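Local coordinates for protein sugar ABC transporter (Agrobacterium radiobacter, PDB 4RXT) that binds an arabinopyranose sugar in the cleft between its two lobes and probably delivers sugar to a carbohydrate ABC transporter, at residues V80-G91 with S98-T106; G175-T185 with I203-E214. All coordinates share one frame; numbering follows the deposited sequence.

Contact 1 comes first along the chain: the segment 80-91 runs from helix 77-84 into strand 89-92, and after a six-residue connection without helix the segment 98-106 comes back beside it, adding strand 103-106 to the parallel six-stranded sheet of one lobe. Contact 2 opens only after contact 1 has closed, so the two lie in series and neither nests nor crosses. It joins helix 177-190 to helix 202-214, with strand 194-199 in the 17-residue connection. The contact centres are 34 Å apart, on opposite sides of the chain's centre, and the nearest atoms stay about 16 Å apart. Each contact lies within one lobe, contact 1 by the parallel sheet and contact 2 by the mixed one.

Contact 1. Residues V80-G91 with S98-T106; sequences VDEAAKSVPIIG and SKAFKSFLT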
loop_
_atom_site.group_PDB
_atom_site.type_symbol
_atom_site.label_atom_id
_atom_site.label_comp_id
_atom_site.label_asym_id
_atom_site.label_seq_id
_atom_site.Cartn_x
_atom_site.Cartn_y
_atom_site.Cartn_z
ATOM N N VAL A 80 6.504 18.140 -5.463
ATOM C CA VAL A 80 7.794 17.608 -5.067
ATOM C C VAL A 80 8.944 18.353 -5.744
ATOM O O VAL A 80 9.943 18.647 -5.079
ATOM C CB VAL A 80 7.880 16.091 -5.259
ATOM C CG1 VAL A 80 9.304 15.596 -5.090
ATOM C CG2 VAL A 80 6.934 15.404 -4.270
ATOM N N ASP A 81 8.797 18.683 -7.034
ATOM C CA ASP A 81 9.843 19.447 -7.740
ATOM C C ASP A 81 10.082 20.770 -6.990
ATOM O O ASP A 81 11.227 21.197 -6.789
ATOM C CB ASP A 81 9.437 19.766 -9.192
ATOM C CG ASP A 81 9.553 18.573 -10.154
ATOM O OD1 ASP A 81 10.269 17.587 -9.865
ATOM O OD2 ASP A 81 8.894 18.654 -11.223
ATOM N N GLU A 82 8.987 21.428 -6.601
ATOM C CA GLU A 82 9.073 22.715 -5.924
ATOM C C GLU A 82 9.750 22.595 -4.570
ATOM O O GLU A 82 10.637 23.397 -4.230
ATOM C CB GLU A 82 7.700 23.388 -5.810
ATOM C CG GLU A 82 7.110 23.812 -7.152
ATOM C CD GLU A 82 8.001 24.788 -7.883
ATOM O OE1 GLU A 82 8.490 25.730 -7.225
ATOM O OE2 GLU A 82 8.228 24.610 -9.096
ATOM N N ALA A 83 9.282 21.625 -3.771
ATOM C CA ALA A 83 9.876 21.361 -2.467
ATOM C C ALA A 83 11.380 21.099 -2.541
ATOM O O ALA A 83 12.154 21.603 -1.720
ATOM C CB ALA A 83 9.184 20.185 -1.801
ATOM N N ALA A 84 11.773 20.341 -3.554
ATOM C CA ALA A 84 13.150 19.908 -3.728
ATOM C C ALA A 84 14.114 21.056 -3.990
ATOM O O ALA A 84 15.324 20.881 -3.813
ATOM C CB ALA A 84 13.251 18.864 -4.845
ATOM N N LYS A 85 13.586 22.194 -4.454
ATOM C CA LYS A 85 14.410 23.407 -4.677
ATOM C C LYS A 85 15.010 23.976 -3.405
ATOM O O LYS A 85 15.992 24.697 -3.448
ATOM C CB LYS A 85 13.628 24.493 -5.400
ATOM C CG LYS A 85 13.289 24.072 -6.812
ATOM C CD LYS A 85 12.383 25.032 -7.535
ATOM C CE LYS A 85 12.025 24.472 -8.908
ATOM N NZ LYS A 85 11.522 25.537 -9.845
ATOM N N SER A 86 14.410 23.651 -2.275
ATOM C CA SER A 86 14.954 24.086 -0.984
ATOM C C SER A 86 15.190 23.023 0.110
ATOM O O SER A 86 15.909 23.281 1.067
ATOM C CB SER A 86 14.049 25.183 -0.426
ATOM O OG SER A 86 12.818 24.662 0.031
ATOM N N VAL A 87 14.574 21.848 -0.017
ATOM C CA VAL A 87 14.658 20.770 0.976
ATOM C C VAL A 87 14.848 19.414 0.266
ATOM O O VAL A 87 14.125 19.125 -0.680
ATOM C CB VAL A 87 13.339 20.705 1.806
ATOM C CG1 VAL A 87 13.391 19.615 2.868
ATOM C CG2 VAL A 87 13.045 22.042 2.482
ATOM N N PRO A 88 15.811 18.580 0.699
ATOM C CA PRO A 88 15.857 17.232 0.105
ATOM C C PRO A 88 14.658 16.382 0.497
ATOM O O PRO A 88 14.266 16.348 1.684
ATOM C CB PRO A 88 17.134 16.599 0.657
ATOM C CG PRO A 88 17.549 17.454 1.761
ATOM C CD PRO A 88 16.852 18.776 1.709
ATOM N N ILE A 89 14.157 15.657 -0.501
ATOM C CA ILE A 89 12.913 14.890 -0.382
ATOM C C ILE A 89 13.234 13.434 -0.592
ATOM O O ILE A 89 13.854 13.052 -1.566
ATOM C CB ILE A 89 11.836 15.334 -1.403
ATOM C CG1 ILE A 89 11.711 16.874 -1.453
ATOM C CG2 ILE A 89 10.496 14.628 -1.149
ATOM C CD1 ILE A 89 11.250 17.510 -0.162
ATOM N N ILE A 90 12.835 12.624 0.386
ATOM C CA ILE A 90 12.968 11.183 0.334
ATOM C C ILE A 90 11.549 10.629 0.169
ATOM O O ILE A 90 10.633 10.960 0.952
ATOM C CB ILE A 90 13.656 10.643 1.616
ATOM C CG1 ILE A 90 15.187 10.909 1.590
ATOM C CG2 ILE A 90 13.360 9.165 1.807
ATOM C CD1 ILE A 90 15.589 12.383 1.538
ATOM N N GLY A 91 11.355 9.794 -0.850
ATOM C CA GLY A 91 10.040 9.182 -1.097
ATOM C C GLY A 91 9.899 7.791 -0.525
ATOM O O GLY A 91 10.872 7.030 -0.425
ATOM N N SER A 98 8.059 13.018 -10.522
ATOM C CA SER A 98 9.198 13.855 -10.203
ATOM C C SER A 98 10.435 12.978 -10.124
ATOM O O SER A 98 10.414 11.895 -9.574
ATOM C CB SER A 98 9.019 14.581 -8.875
ATOM O OG SER A 98 10.209 15.304 -8.533
ATOM N N LYS A 99 11.527 13.503 -10.661
ATOM C CA LYS A 99 12.849 12.856 -10.565
ATOM C C LYS A 99 13.691 13.514 -9.456
ATOM O O LYS A 99 14.897 13.265 -9.330
ATOM C CB LYS A 99 13.618 12.906 -11.920
ATOM C CG LYS A 99 12.972 12.132 -13.050
ATOM C CD LYS A 99 12.971 10.632 -12.776
ATOM C CE LYS A 99 11.956 9.892 -13.648
ATOM N NZ LYS A 99 11.380 8.719 -12.931
ATOM N N ALA A 100 13.041 14.314 -8.623
ATOM C CA ALA A 100 13.779 15.151 -7.676
ATOM C C ALA A 100 14.112 14.452 -6.386
ATOM O O ALA A 100 14.919 14.968 -5.606
ATOM C CB ALA A 100 13.020 16.423 -7.371
ATOM N N PHE A 101 13.521 13.277 -6.178
ATOM C CA PHE A 101 13.753 12.523 -4.944
ATOM C C PHE A 101 15.227 12.108 -4.794
ATOM O O PHE A 101 15.859 11.737 -5.746
ATOM C CB PHE A 101 12.920 11.244 -4.915
ATOM C CG PHE A 101 11.426 11.454 -4.860
ATOM C CD1 PHE A 101 10.787 11.798 -3.687
ATOM C CD2 PHE A 101 10.653 11.320 -6.034
ATOM C CE1 PHE A 101 9.419 11.920 -3.643
ATOM C CE2 PHE A 101 9.287 11.473 -5.992
ATOM C CZ PHE A 101 8.678 11.801 -4.799
ATOM N N LYS A 102 15.751 12.191 -3.587
ATOM C CA LYS A 102 17.121 11.764 -3.277
ATOM C C LYS A 102 17.242 10.275 -3.048
ATOM O O LYS A 102 18.311 9.674 -3.197
ATOM C CB LYS A 102 17.671 12.514 -2.053
ATOM C CG LYS A 102 17.748 14.020 -2.237
ATOM C CD LYS A 102 18.553 14.371 -3.475
ATOM C CE LYS A 102 18.889 15.855 -3.536
ATOM N NZ LYS A 102 19.533 16.239 -4.824
ATOM N N SER A 103 16.140 9.690 -2.622
ATOM C CA SER A 103 16.050 8.238 -2.448
ATOM C C SER A 103 14.596 7.869 -2.426
ATOM O O SER A 103 13.731 8.734 -2.202
ATOM C CB SER A 103 16.740 7.768 -1.157
ATOM O OG SER A 103 16.818 6.354 -1.052
ATOM N N PHE A 104 14.333 6.593 -2.654
ATOM C CA PHE A 104 12.976 6.078 -2.671
ATOM C C PHE A 104 12.947 4.666 -2.088
ATOM O O PHE A 104 13.665 3.782 -2.564
ATOM C CB PHE A 104 12.377 6.082 -4.092
ATOM C CG PHE A 104 10.909 6.375 -4.101
ATOM C CD1 PHE A 104 9.995 5.395 -3.731
ATOM C CD2 PHE A 104 10.435 7.676 -4.373
ATOM C CE1 PHE A 104 8.651 5.682 -3.705
ATOM C CE2 PHE A 104 9.083 7.963 -4.306
ATOM C CZ PHE A 104 8.193 6.958 -3.983
ATOM N N LEU A 105 12.103 4.463 -1.079
ATOM C CA LEU A 105 11.992 3.161 -0.395
ATOM C C LEU A 105 10.561 2.667 -0.585
ATOM O O LEU A 105 9.589 3.362 -0.237
ATOM C CB LEU A 105 12.300 3.294 1.091
ATOM C CG LEU A 105 13.690 3.765 1.507
ATOM C CD1 LEU A 105 13.758 5.285 1.585
ATOM C CD2 LEU A 105 14.057 3.128 2.839
ATOM N N THR A 106 10.423 1.501 -1.186
ATOM C CA THR A 106 9.108 1.033 -1.636
ATOM C C THR A 106 9.061 -0.462 -1.915
ATOM O O THR A 106 10.076 -1.069 -2.252
ATOM C CB THR A 106 8.656 1.815 -2.903
ATOM O OG1 THR A 106 7.325 1.439 -3.273
ATOM C CG2 THR A 106 9.593 1.577 -4.083
HETATM O O HOH W 1 11.382 16.054 -11.892
HETATM O O HOH W 2 15.192 16.189 -3.104
#
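This is a parallel strand pairing, 89-91 beside 103-106, extended by a helix-to-loop contact of Val80 and Ala84 with Phe101 and Ala100. It is an interior pair in the parallel sheet of a periplasmic binding protein lobe, with strand 66-68 beyond 89-92 and 272-274 beyond 103-106. The strand segments approach to 4.8 Å with 23° between their directions. Three backbone bonds, each 2.9 Å between N and O, set the register: Lys102 N gives to Ile89 O nearly head-on to the carbonyl (C=O...N angle 170°), Gly91 N to Ser103 O, and Leu105 N to Gly91 O. Gly91 thus both donates and accepts, and its CA lies over one face of the Phe104 ring, 3.9 Å from the centroid. Leu105 also pairs by backbone with Asp93, a sugar-binding residue just beyond Gly91. The Phe101 ring is held between two neighbours: Phe104 CE2 sits over the centre of one face, and Val80 CG1 covers the opposite face 4.0 Å from the centroid. Val80 reaches it because CG1 stands anti to the backbone N (chi1 169°). Ile89 CG2 comes to the same ring obliquely. One turn on from Val80, Ala84 CB meets Ala100 CB at 3.5 Å. Ser98 OG donates to Asp81 OD1 across 2.6 Å, from above the carboxylate plane, while accepting from Ala100 N in an ST turn. One water links Asp81 OD1 to Lys99 N, another Ile89 N to Ala100 O. With OG gripped twice and OD1 taking a hydroxyl and a water, the loop's start is fixed against the helix.

Contact 2. Residues G175-T185 with I203-E214; sequences GQATTGLNIMT and IMAQGVGQAIAE
Leu181 sets its CD1 branch against the aliphatic part of Gln210, with CG of that glutamine 3.6 Å away and its CB slightly farther off. Its CG stands anti to the backbone N (chi1 -165°), which directs the branch into a hole formed by Gly207, Gln210, Ala211 and Glu214, a knob-into-hole fit. Gln210 NE2 donates to Glu214 OE2 along this hole at 2.8 Å, a bent bond that meets the carboxylate from above its plane. At the crossing the backbones come very near, Leu181 CA lying 4.3 Å from Gly207 CA. Two CA-H...O contacts follow from this: Gly207 CA to Ala177 O at 3.3 Å, and Leu181 CA to Gly207 O. Gly180 and Gly207 permit the approach, and the segment axes pass 6.9 Å apart at -45°. Helix 177-190 leads into strand 194-199 and helix 202-214 leaves it; both lie on one face of the mixed sheet of the periplasmic binding protein fold, against strands 133-139 and 194-199. Toward that sheet, Met184 SD touches Val208 CG1 at 3.8 Å, and its CG rests on Ala211 CB. At the other end, Ile203 CG2 reaches Ala177 N at 3.3 Å, and Met204, bent at chi2 and chi3, lays CE against Gln176 O. This is the end nearer the sugar: the side chain of Ile203 is about 5 Å from the bound arabinopyranose, and Asn201, which binds it, also accepts from Met204 N through OD1.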
loop_
_atom_site.group_PDB
_atom_site.type_symbol
_atom_site.label_atom_id
_atom_site.label_comp_id
_atom_site.label_asym_id
_atom_site.label_seq_id
_atom_site.Cartn_x
_atom_site.Cartn_y
_atom_site.Cartn_z
ATOM N N GLY A 175 -11.829 5.619 -1.491
ATOM C CA GLY A 175 -10.993 5.580 -0.334
ATOM C C GLY A 175 -11.595 5.028 0.941
ATOM O O GLY A 175 -10.893 4.970 1.915
ATOM N N GLN A 176 -12.855 4.609 0.925
ATOM C CA GLN A 176 -13.493 4.059 2.125
ATOM C C GLN A 176 -13.784 2.560 2.027
ATOM O O GLN A 176 -14.324 2.062 1.042
ATOM C CB GLN A 176 -14.796 4.785 2.426
ATOM C CG GLN A 176 -14.692 6.284 2.391
ATOM C CD GLN A 176 -16.034 6.922 2.613
ATOM O OE1 GLN A 176 -16.431 7.178 3.736
ATOM N NE2 GLN A 176 -16.743 7.174 1.535
ATOM N N ALA A 177 -13.444 1.845 3.107
ATOM C CA ALA A 177 -13.683 0.413 3.193
ATOM C C ALA A 177 -15.140 0.094 2.925
ATOM O O ALA A 177 -15.464 -0.912 2.283
ATOM C CB ALA A 177 -13.242 -0.152 4.550
ATOM N N THR A 178 -16.038 0.928 3.432
ATOM C CA THR A 178 -17.461 0.645 3.255
ATOM C C THR A 178 -17.882 0.675 1.785
ATOM O O THR A 178 -18.755 -0.037 1.379
ATOM C CB THR A 178 -18.343 1.631 4.052
ATOM O OG1 THR A 178 -17.937 2.962 3.741
ATOM C CG2 THR A 178 -18.217 1.373 5.551
ATOM N N THR A 179 -17.236 1.532 1.016
ATOM C CA THR A 179 -17.474 1.556 -0.419
ATOM C C THR A 179 -16.976 0.273 -1.113
ATOM O O THR A 179 -17.658 -0.265 -1.972
ATOM C CB THR A 179 -16.852 2.806 -1.032
ATOM O OG1 THR A 179 -17.315 3.960 -0.316
ATOM C CG2 THR A 179 -17.269 2.911 -2.496
ATOM N N GLY A 180 -15.810 -0.212 -0.691
ATOM C CA GLY A 180 -15.319 -1.551 -1.073
ATOM C C GLY A 180 -16.338 -2.666 -0.820
ATOM O O GLY A 180 -16.609 -3.535 -1.664
ATOM N N LEU A 181 -16.870 -2.633 0.394
ATOM C CA LEU A 181 -17.896 -3.559 0.780
ATOM C C LEU A 181 -19.114 -3.528 -0.177
ATOM O O LEU A 181 -19.578 -4.559 -0.672
ATOM C CB LEU A 181 -18.253 -3.288 2.252
ATOM C CG LEU A 181 -19.068 -4.362 2.974
ATOM C CD1 LEU A 181 -19.033 -4.130 4.476
ATOM C CD2 LEU A 181 -20.506 -4.399 2.555
ATOM N N ASN A 182 -19.638 -2.331 -0.406
ATOM C CA ASN A 182 -20.774 -2.136 -1.284
ATOM C C ASN A 182 -20.475 -2.522 -2.736
ATOM O O ASN A 182 -21.286 -3.177 -3.349
ATOM C CB ASN A 182 -21.268 -0.689 -1.200
ATOM C CG ASN A 182 -21.938 -0.327 0.120
ATOM O OD1 ASN A 182 -22.392 -1.162 0.888
ATOM N ND2 ASN A 182 -22.015 0.978 0.357
ATOM N N ILE A 183 -19.296 -2.164 -3.233
ATOM C CA ILE A 183 -18.902 -2.549 -4.596
ATOM C C ILE A 183 -18.890 -4.077 -4.686
ATOM O O ILE A 183 -19.421 -4.647 -5.616
ATOM C CB ILE A 183 -17.536 -2.009 -4.935
ATOM C CG1 ILE A 183 -17.609 -0.499 -5.166
ATOM C CG2 ILE A 183 -17.047 -2.623 -6.240
ATOM C CD1 ILE A 183 -16.268 0.189 -5.176
ATOM N N MET A 184 -18.294 -4.749 -3.684
ATOM C CA MET A 184 -18.186 -6.200 -3.744
ATOM C C MET A 184 -19.565 -6.858 -3.766
ATOM O O MET A 184 -19.831 -7.757 -4.592
ATOM C CB MET A 184 -17.330 -6.749 -2.581
ATOM C CG MET A 184 -17.121 -8.257 -2.620
ATOM S SD MET A 184 -16.004 -8.877 -3.907
ATOM C CE MET A 184 -16.686 -8.544 -5.494
ATOM N N THR A 185 -20.454 -6.371 -2.899
ATOM C CA THR A 185 -21.807 -6.916 -2.801
ATOM C C THR A 185 -22.571 -6.680 -4.131
ATOM O O THR A 185 -23.278 -7.573 -4.625
ATOM C CB THR A 185 -22.548 -6.291 -1.590
ATOM O OG1 THR A 185 -21.801 -6.537 -0.373
ATOM C CG2 THR A 185 -23.875 -6.961 -1.417
ATOM N N ILE A 203 -7.326 -1.072 2.800
ATOM C CA ILE A 203 -8.668 -0.535 2.918
ATOM C C ILE A 203 -9.656 -1.364 2.108
ATOM O O ILE A 203 -10.733 -1.704 2.546
ATOM C CB ILE A 203 -8.731 0.968 2.509
ATOM C CG1 ILE A 203 -7.674 1.800 3.270
ATOM C CG2 ILE A 203 -10.136 1.535 2.706
ATOM C CD1 ILE A 203 -7.725 1.629 4.778
ATOM N N MET A 204 -9.258 -1.713 0.889
ATOM C CA MET A 204 -10.101 -2.593 0.107
ATOM C C MET A 204 -10.154 -4.022 0.645
ATOM O O MET A 204 -11.218 -4.674 0.612
ATOM C CB MET A 204 -9.701 -2.577 -1.382
ATOM C CG MET A 204 -9.933 -1.258 -2.113
ATOM S SD MET A 204 -11.690 -0.694 -2.170
ATOM C CE MET A 204 -11.781 0.354 -0.701
ATOM N N ALA A 205 -9.039 -4.511 1.159
ATOM C CA ALA A 205 -9.078 -5.820 1.842
ATOM C C ALA A 205 -10.064 -5.863 3.026
ATOM O O ALA A 205 -10.784 -6.831 3.204
ATOM C CB ALA A 205 -7.691 -6.200 2.307
ATOM N N GLN A 206 -10.085 -4.800 3.802
ATOM C CA GLN A 206 -11.047 -4.703 4.925
ATOM C C GLN A 206 -12.464 -4.797 4.408
ATOM O O GLN A 206 -13.254 -5.581 4.896
ATOM C CB GLN A 206 -10.862 -3.373 5.666
ATOM C CG GLN A 206 -9.543 -3.222 6.422
ATOM C CD GLN A 206 -9.245 -1.778 6.824
ATOM O OE1 GLN A 206 -9.776 -0.810 6.248
ATOM N NE2 GLN A 206 -8.419 -1.625 7.840
ATOM N N GLY A 207 -12.818 -3.934 3.478
ATOM C CA GLY A 207 -14.175 -3.887 2.949
ATOM C C GLY A 207 -14.633 -5.104 2.170
ATOM O O GLY A 207 -15.742 -5.611 2.357
ATOM N N VAL A 208 -13.775 -5.583 1.272
ATOM C CA VAL A 208 -14.100 -6.775 0.483
ATOM C C VAL A 208 -14.162 -8.027 1.380
ATOM O O VAL A 208 -15.088 -8.854 1.265
ATOM C CB VAL A 208 -13.077 -6.973 -0.651
ATOM C CG1 VAL A 208 -13.265 -8.311 -1.369
ATOM C CG2 VAL A 208 -13.211 -5.813 -1.611
ATOM N N GLY A 209 -13.188 -8.167 2.271
ATOM C CA GLY A 209 -13.200 -9.264 3.207
ATOM C C GLY A 209 -14.477 -9.253 4.023
ATOM O O GLY A 209 -15.079 -10.327 4.256
ATOM N N GLN A 210 -14.870 -8.068 4.487
ATOM C CA GLN A 210 -16.098 -7.901 5.298
ATOM C C GLN A 210 -17.308 -8.395 4.507
ATOM O O GLN A 210 -18.163 -9.093 5.014
ATOM C CB GLN A 210 -16.277 -6.459 5.763
ATOM C CG GLN A 210 -17.352 -6.222 6.822
ATOM C CD GLN A 210 -16.992 -6.741 8.202
ATOM O OE1 GLN A 210 -15.914 -6.451 8.731
ATOM N NE2 GLN A 210 -17.909 -7.461 8.809
ATOM N N ALA A 211 -17.393 -8.024 3.236
ATOM C CA ALA A 211 -18.509 -8.468 2.385
ATOM C C ALA A 211 -18.585 -10.004 2.254
ATOM O O ALA A 211 -19.672 -10.631 2.336
ATOM C CB ALA A 211 -18.396 -7.860 0.973
ATOM N N ILE A 212 -17.417 -10.616 2.037
ATOM C CA ILE A 212 -17.355 -12.061 1.936
ATOM C C ILE A 212 -17.685 -12.757 3.274
ATOM O O ILE A 212 -18.467 -13.717 3.282
ATOM C CB ILE A 212 -15.975 -12.498 1.409
ATOM C CG1 ILE A 212 -15.759 -11.962 -0.039
ATOM C CG2 ILE A 212 -15.824 -14.020 1.397
ATOM C CD1 ILE A 212 -16.907 -12.134 -1.020
ATOM N N ALA A 213 -17.126 -12.255 4.377
ATOM C CA ALA A 213 -17.401 -12.813 5.738
ATOM C C ALA A 213 -18.898 -12.725 6.069
ATOM O O ALA A 213 -19.531 -13.720 6.508
ATOM C CB ALA A 213 -16.606 -12.061 6.800
ATOM N N GLU A 214 -19.473 -11.534 5.887
ATOM C CA GLU A 214 -20.853 -11.279 6.322
ATOM C C GLU A 214 -21.865 -12.081 5.549
ATOM O O GLU A 214 -22.908 -12.443 6.046
ATOM C CB GLU A 214 -21.194 -9.791 6.231
ATOM C CG GLU A 214 -20.487 -8.901 7.262
ATOM C CD GLU A 214 -20.759 -7.419 7.047
ATOM O OE1 GLU A 214 -21.297 -7.041 5.970
ATOM O OE2 GLU A 214 -20.406 -6.650 7.977
#